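Local coordinates for beta-galactosidase (Trichoderma reesei, PDB 3OG2), which probably hydrolyses terminal non-reducing beta-D-galactose residues from beta-D-galactosides, as a glycoprotein of glycoside hydrolase family 35, at residues F218-G226 against W261-T272. Residues are numbered along the deposited sequence; the frame is centred on the assembly and turned at random.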
loop_
_atom_site.group_PDB
_atom_site.type_symbol
_atom_site.label_atom_id
_atom_site.label_comp_id
_atom_site.label_asym_id
_atom_site.label_seq_id
_atom_site.Cartn_x
_atom_site.Cartn_y
_atom_site.Cartn_z
ATOM N N PHE A 218 -4.045 -1.260 -19.368
ATOM C CA PHE A 218 -3.436 -2.283 -20.202
ATOM C C PHE A 218 -2.762 -1.512 -21.319
ATOM O O PHE A 218 -2.945 -0.283 -21.445
ATOM C CB PHE A 218 -4.502 -3.286 -20.696
ATOM C CG PHE A 218 -5.491 -2.632 -21.648
ATOM C CD1 PHE A 218 -6.585 -1.929 -21.183
ATOM C CD2 PHE A 218 -5.317 -2.716 -23.019
ATOM C CE1 PHE A 218 -7.488 -1.312 -22.066
ATOM C CE2 PHE A 218 -6.210 -2.114 -23.913
ATOM C CZ PHE A 218 -7.293 -1.408 -23.423
ATOM N N PRO A 219 -1.956 -2.152 -22.164
ATOM C CA PRO A 219 -1.299 -1.411 -23.248
ATOM C C PRO A 219 -2.274 -1.078 -24.382
ATOM O O PRO A 219 -2.271 -1.674 -25.459
ATOM C CB PRO A 219 -0.168 -2.350 -23.699
ATOM C CG PRO A 219 -0.101 -3.410 -22.687
ATOM C CD PRO A 219 -1.471 -3.538 -22.093
ATOM N N GLY A 220 -3.179 -0.140 -24.150
ATOM C CA GLY A 220 -4.183 0.268 -25.116
ATOM C C GLY A 220 -3.743 1.484 -25.912
ATOM O O GLY A 220 -4.475 1.884 -26.835
ATOM N N GLY A 221 -2.639 2.128 -25.595
ATOM C CA GLY A 221 -2.137 3.291 -26.327
ATOM C C GLY A 221 -2.796 4.613 -25.925
ATOM O O GLY A 221 -2.469 5.648 -26.557
ATOM N N THR A 222 -3.721 4.637 -24.989
ATOM C CA THR A 222 -4.437 5.900 -24.709
ATOM C C THR A 222 -3.513 6.928 -24.111
ATOM O O THR A 222 -2.828 6.622 -23.114
ATOM C CB THR A 222 -5.641 5.600 -23.791
ATOM O OG1 THR A 222 -6.508 4.681 -24.512
ATOM C CG2 THR A 222 -6.438 6.841 -23.470
ATOM N N GLY A 223 -3.497 8.115 -24.690
ATOM C CA GLY A 223 -2.737 9.252 -24.161
ATOM C C GLY A 223 -1.285 9.158 -24.559
ATOM O O GLY A 223 -0.474 9.999 -24.095
ATOM N N ALA A 224 -0.825 8.194 -25.343
ATOM C CA ALA A 224 0.571 8.110 -25.678
ATOM C C ALA A 224 1.045 9.290 -26.486
ATOM O O ALA A 224 0.277 9.868 -27.266
ATOM C CB ALA A 224 0.811 6.823 -26.466
ATOM N N PRO A 225 2.347 9.603 -26.377
ATOM C CA PRO A 225 2.932 10.550 -27.339
ATOM C C PRO A 225 2.606 10.164 -28.769
ATOM O O PRO A 225 2.642 9.004 -29.132
ATOM C CB PRO A 225 4.420 10.351 -27.074
ATOM C CG PRO A 225 4.465 10.057 -25.587
ATOM C CD PRO A 225 3.303 9.088 -25.345
ATOM N N GLY A 226 2.254 11.151 -29.595
ATOM C CA GLY A 226 1.853 10.864 -30.966
ATOM C C GLY A 226 0.331 10.846 -31.099
ATOM O O GLY A 226 -0.149 10.856 -32.239
ATOM N N TRP A 261 4.899 -7.292 -23.743
ATOM C CA TRP A 261 5.022 -5.877 -23.405
ATOM C C TRP A 261 6.187 -5.178 -24.106
ATOM O O TRP A 261 6.078 -3.953 -24.318
ATOM C CB TRP A 261 5.051 -5.754 -21.883
ATOM C CG TRP A 261 3.727 -5.973 -21.242
ATOM C CD1 TRP A 261 2.507 -6.061 -21.822
ATOM C CD2 TRP A 261 3.494 -6.135 -19.827
ATOM N NE1 TRP A 261 1.515 -6.277 -20.883
ATOM C CE2 TRP A 261 2.113 -6.313 -19.649
ATOM C CE3 TRP A 261 4.379 -6.135 -18.718
ATOM C CZ2 TRP A 261 1.518 -6.494 -18.386
ATOM C CZ3 TRP A 261 3.786 -6.316 -17.477
ATOM C CH2 TRP A 261 2.396 -6.495 -17.312
ATOM N N ARG A 262 7.284 -5.876 -24.397
ATOM C CA ARG A 262 8.355 -5.184 -25.142
ATOM C C ARG A 262 7.821 -4.740 -26.494
ATOM O O ARG A 262 7.985 -3.604 -26.934
ATOM C CB ARG A 262 9.550 -6.136 -25.270
ATOM C CG ARG A 262 10.575 -5.632 -26.275
ATOM C CD ARG A 262 11.238 -4.326 -25.806
ATOM N NE ARG A 262 12.267 -3.988 -26.828
ATOM C CZ ARG A 262 12.863 -2.837 -27.033
ATOM N NH1 ARG A 262 12.521 -1.821 -26.213
ATOM N NH2 ARG A 262 13.749 -2.754 -28.031
ATOM N N GLN A 263 7.182 -5.655 -27.229
ATOM C CA GLN A 263 6.629 -5.295 -28.552
ATOM C C GLN A 263 5.491 -4.286 -28.418
ATOM O O GLN A 263 5.411 -3.355 -29.244
ATOM C CB GLN A 263 6.099 -6.532 -29.289
ATOM C CG GLN A 263 5.762 -6.153 -30.744
ATOM C CD GLN A 263 6.971 -5.605 -31.519
ATOM O OE1 GLN A 263 8.032 -6.235 -31.544
ATOM N NE2 GLN A 263 6.824 -4.434 -32.182
ATOM N N ASP A 264 4.627 -4.428 -27.423
ATOM C CA ASP A 264 3.574 -3.416 -27.251
ATOM C C ASP A 264 4.217 -2.046 -27.029
ATOM O O ASP A 264 3.722 -1.060 -27.549
ATOM C CB ASP A 264 2.721 -3.751 -26.044
ATOM C CG ASP A 264 1.906 -5.005 -26.173
ATOM O OD1 ASP A 264 1.533 -5.367 -27.335
ATOM O OD2 ASP A 264 1.575 -5.624 -25.136
ATOM N N HIS A 265 5.310 -1.992 -26.282
ATOM C CA HIS A 265 5.972 -0.715 -25.998
ATOM C C HIS A 265 6.493 -0.102 -27.284
ATOM O O HIS A 265 6.335 1.092 -27.596
ATOM C CB HIS A 265 7.136 -0.978 -25.001
ATOM C CG HIS A 265 7.865 0.337 -24.836
ATOM N ND1 HIS A 265 7.229 1.433 -24.279
ATOM C CD2 HIS A 265 9.093 0.741 -25.194
ATOM C CE1 HIS A 265 8.104 2.470 -24.298
ATOM N NE2 HIS A 265 9.230 2.067 -24.839
ATOM N N LEU A 266 7.152 -0.929 -28.109
ATOM C CA LEU A 266 7.636 -0.440 -29.392
ATOM C C LEU A 266 6.505 -0.013 -30.297
ATOM O O LEU A 266 6.697 0.901 -31.099
ATOM C CB LEU A 266 8.431 -1.539 -30.088
ATOM C CG LEU A 266 9.771 -1.838 -29.362
ATOM C CD1 LEU A 266 10.412 -3.072 -30.002
ATOM C CD2 LEU A 266 10.669 -0.609 -29.308
ATOM N N ASN A 267 5.342 -0.652 -30.200
ATOM C CA ASN A 267 4.223 -0.285 -31.066
ATOM C C ASN A 267 3.589 1.026 -30.621
ATOM O O ASN A 267 3.068 1.836 -31.416
ATOM C CB ASN A 267 3.160 -1.376 -31.008
ATOM C CG ASN A 267 3.557 -2.647 -31.678
ATOM O OD1 ASN A 267 4.505 -2.661 -32.489
ATOM N ND2 ASN A 267 2.867 -3.733 -31.351
ATOM N N ILE A 268 3.553 1.278 -29.322
ATOM C CA ILE A 268 2.795 2.374 -28.750
ATOM C C ILE A 268 3.658 3.617 -28.531
ATOM O O ILE A 268 3.165 4.716 -28.854
ATOM C CB ILE A 268 2.134 1.976 -27.403
ATOM C CG1 ILE A 268 1.087 0.884 -27.634
ATOM C CG2 ILE A 268 1.562 3.165 -26.626
ATOM C CD1 ILE A 268 0.631 0.174 -26.354
ATOM N N SER A 269 4.821 3.514 -27.899
ATOM C CA SER A 269 5.536 4.747 -27.511
ATOM C C SER A 269 7.035 4.476 -27.512
ATOM O O SER A 269 7.685 4.482 -26.459
ATOM C CB SER A 269 5.094 5.208 -26.104
ATOM O OG SER A 269 5.545 6.567 -25.925
ATOM N N PRO A 270 7.618 4.192 -28.672
ATOM C CA PRO A 270 9.041 3.813 -28.721
ATOM C C PRO A 270 9.984 4.948 -28.324
ATOM O O PRO A 270 11.153 4.704 -27.999
ATOM C CB PRO A 270 9.256 3.437 -30.217
ATOM C CG PRO A 270 8.159 4.163 -30.947
ATOM C CD PRO A 270 6.943 4.180 -30.016
ATOM N N SER A 271 9.491 6.178 -28.278
ATOM C CA SER A 271 10.347 7.326 -27.963
ATOM C C SER A 271 10.517 7.564 -26.461
ATOM O O SER A 271 11.319 8.455 -26.076
ATOM C CB SER A 271 9.787 8.600 -28.611
ATOM O OG SER A 271 8.568 9.001 -27.977
ATOM N N THR A 272 9.769 6.792 -25.620
ATOM C CA THR A 272 9.811 7.063 -24.173
ATOM C C THR A 272 10.124 5.786 -23.424
ATOM O O THR A 272 10.007 4.674 -23.963
ATOM C CB THR A 272 8.488 7.712 -23.703
ATOM O OG1 THR A 272 7.362 6.873 -24.016
ATOM C CG2 THR A 272 8.221 9.044 -24.375
HETATM O O HOH W 1 4.601 7.422 -30.011
#
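Pro219, Gly221 and Ala224 follow Asp264, Ile268 and Ser269 in the same chain sense, the closest pair of CA atoms being those of Gly221 and Ile268, 5.6 Å apart. Two turns shape the 218-226 side: an inverse gamma turn centred on Pro219, closed by Gly220 N to Phe218 O, and a type II turn from Gly221 to Ala224. No direct hydrogen bond crosses, so the contact rests on apolar packing. Ile268 buries the largest area, 86 of the 351 Å² summed over both sides, and uses both branches. Ile268 CD1 lies 3.7 Å from CB of Pro219 and also meets that residue's carbonyl. With CG1 beside the backbone N (chi1 -65°), Ile268 CG2 lies anti to it and meets both Gly221 CA and Ala224 CB, each at 3.7 Å. Both segments belong to the family 35 TIM-barrel region: the loop leads into strand 236-239, and helix 261-268 precedes strand 275-280, which pairs in parallel with strand 236-239. The Pro219 ring crosses Trp261 at about a right angle, Pro219 CG 3.8 Å from Trp261 NE1, with the indole about 9 Å from the side chain of the galactose-binding Glu278. Asp264 OD2, hydrogen-bonded to Thr260 OG1, also lies against Pro219 CG. Beyond the helix end, Ser269 OG touches Pro225 CD at 3.4 Å while donating to Thr272 OG1, which fixes its hydroxyl. One water donates to Pro225 O (2.7 Å) and, at a longer distance, to Ile268 O.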